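Local structure of aminotransferase, class III (Deinococcus radiodurans, 3I4J) at residues Asp33-Leu39 with Leu402-Pro406. The protein probably acts as a pyridoxal-phosphate-dependent transaminase of class III, working as a dimer of identical subunits. The protein carries 1 engineered substitution. Numbering follows the deposited sequence.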
loop_
_atom_site.group_PDB
_atom_site.type_symbol
_atom_site.label_atom_id
_atom_site.label_comp_id
_atom_site.label_asym_id
_atom_site.label_seq_id
_atom_site.Cartn_x
_atom_site.Cartn_y
_atom_site.Cartn_z
ATOM N N ASP C 33 17.005 -7.512 -16.348
ATOM C CA ASP C 33 16.519 -7.335 -14.984
ATOM C C ASP C 33 16.963 -8.499 -14.103
ATOM O O ASP C 33 16.169 -9.384 -13.776
ATOM C CB ASP C 33 14.993 -7.248 -14.992
ATOM C CG ASP C 33 14.447 -6.537 -13.778
ATOM O OD1 ASP C 33 15.210 -6.326 -12.809
ATOM O OD2 ASP C 33 13.251 -6.190 -13.791
ATOM N N GLY C 34 18.235 -8.476 -13.720
ATOM C CA GLY C 34 18.808 -9.540 -12.909
ATOM C C GLY C 34 18.219 -9.746 -11.527
ATOM O O GLY C 34 18.417 -10.801 -10.927
ATOM N N SER C 35 17.502 -8.752 -11.012
ATOM C CA SER C 35 16.893 -8.862 -9.690
ATOM C C SER C 35 15.377 -8.676 -9.746
ATOM O O SER C 35 14.741 -8.442 -8.715
ATOM C CB SER C 35 17.498 -7.824 -8.747
ATOM O OG SER C 35 17.285 -6.518 -9.250
ATOM N N SER C 36 14.806 -8.785 -10.947
ATOM C CA SER C 36 13.362 -8.625 -11.144
ATOM C C SER C 36 12.914 -7.350 -10.435
ATOM O O SER C 36 11.887 -7.330 -9.751
ATOM C CB SER C 36 12.607 -9.820 -10.555
ATOM O OG SER C 36 13.108 -11.049 -11.057
ATOM N N GLY C 37 13.683 -6.282 -10.622
ATOM C CA GLY C 37 13.381 -5.035 -9.950
ATOM C C GLY C 37 13.931 -5.220 -8.543
ATOM O O GLY C 37 15.128 -5.046 -8.299
ATOM N N ALA C 38 13.051 -5.585 -7.619
ATOM C CA ALA C 38 13.437 -5.842 -6.234
ATOM C C ALA C 38 12.780 -7.173 -5.885
ATOM O O ALA C 38 12.043 -7.281 -4.904
ATOM C CB ALA C 38 12.916 -4.730 -5.322
ATOM N N LEU C 39 13.067 -8.178 -6.711
ATOM C CA LEU C 39 12.505 -9.517 -6.576
ATOM C C LEU C 39 10.983 -9.431 -6.597
ATOM O O LEU C 39 10.287 -10.064 -5.803
ATOM C CB LEU C 39 13.011 -10.204 -5.300
ATOM C CG LEU C 39 14.335 -10.949 -5.515
ATOM C CD1 LEU C 39 15.446 -9.977 -5.878
ATOM C CD2 LEU C 39 14.693 -11.705 -4.256
ATOM N N LEU C 402 22.425 -9.285 -4.027
ATOM C CA LEU C 402 21.256 -10.152 -4.099
ATOM C C LEU C 402 20.814 -10.264 -5.554
ATOM O O LEU C 402 20.575 -9.258 -6.217
ATOM C CB LEU C 402 20.123 -9.588 -3.232
ATOM C CG LEU C 402 18.915 -10.492 -2.962
ATOM C CD1 LEU C 402 19.378 -11.792 -2.321
ATOM C CD2 LEU C 402 17.931 -9.784 -2.043
ATOM N N LEU C 403 20.722 -11.493 -6.050
ATOM C CA LEU C 403 20.310 -11.732 -7.428
ATOM C C LEU C 403 19.032 -12.560 -7.476
ATOM O O LEU C 403 18.764 -13.374 -6.596
ATOM C CB LEU C 403 21.422 -12.454 -8.194
ATOM C CG LEU C 403 22.755 -11.715 -8.359
ATOM C CD1 LEU C 403 23.816 -12.670 -8.901
ATOM C CD2 LEU C 403 22.570 -10.529 -9.295
ATOM N N GLY C 404 18.242 -12.347 -8.518
ATOM C CA GLY C 404 17.003 -13.079 -8.648
ATOM C C GLY C 404 16.210 -12.588 -9.838
ATOM O O GLY C 404 15.320 -11.752 -9.691
ATOM N N PRO C 405 16.522 -13.090 -11.039
ATOM C CA PRO C 405 15.822 -12.693 -12.260
ATOM C C PRO C 405 14.439 -13.341 -12.312
ATOM O O PRO C 405 14.100 -14.172 -11.464
ATOM C CB PRO C 405 16.750 -13.206 -13.359
ATOM C CG PRO C 405 17.287 -14.480 -12.751
ATOM C CD PRO C 405 17.602 -14.054 -11.332
ATOM N N PRO C 406 13.614 -12.959 -13.298
ATOM C CA PRO C 406 12.270 -13.528 -13.429
ATOM C C PRO C 406 12.318 -15.048 -13.559
ATOM O O PRO C 406 13.217 -15.596 -14.202
ATOM C CB PRO C 406 11.738 -12.859 -14.692
ATOM C CG PRO C 406 12.395 -11.511 -14.649
ATOM C CD PRO C 406 13.815 -11.854 -14.254
#
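Gly34 and Ser36 grip Gly404 through its N and its O. Gly404 N reaches Gly34 O at 2.9 Å, in the carbonyl plane, while Gly404 O accepts Ser36 OG at 2.7 Å, the hydroxyl tilted slightly from the plane. OG lies beside the serine's backbone N (chi1 -53°) and anti to its carbonyl carbon, facing the peptide that joins Pro405 to Pro406, 3.4 Å from Pro406 CD; that same CD lies 3.4 Å from Asp33 O. With an alanine here in place of Ser36 the hydroxyl is gone, and the glycine peptide, its serine donor lost, would probably be freer to turn. Methyl CD2 of Leu39 approaches CD2 of Leu402 at 4.4 Å, and Leu352 touches both leucines.

Behind this shell, a type I turn from Asp33 to Ser36 presents Gly34 O, and Asp33 OD1 accepts Gly37 N at 2.7 Å on its syn side, tying the chain just after the turn back to its start. Arg239 donates to Pro405 O, and Gln68 of the second subunit packs on Ser35. Ala38 O accepts Lys261 NZ; Lys261 sits where class III aminotransferases carry their Schiff-base lysine, so this join between the N-terminal segment and the end of strand 400-403 probably borders the cofactor site near the dimer interface.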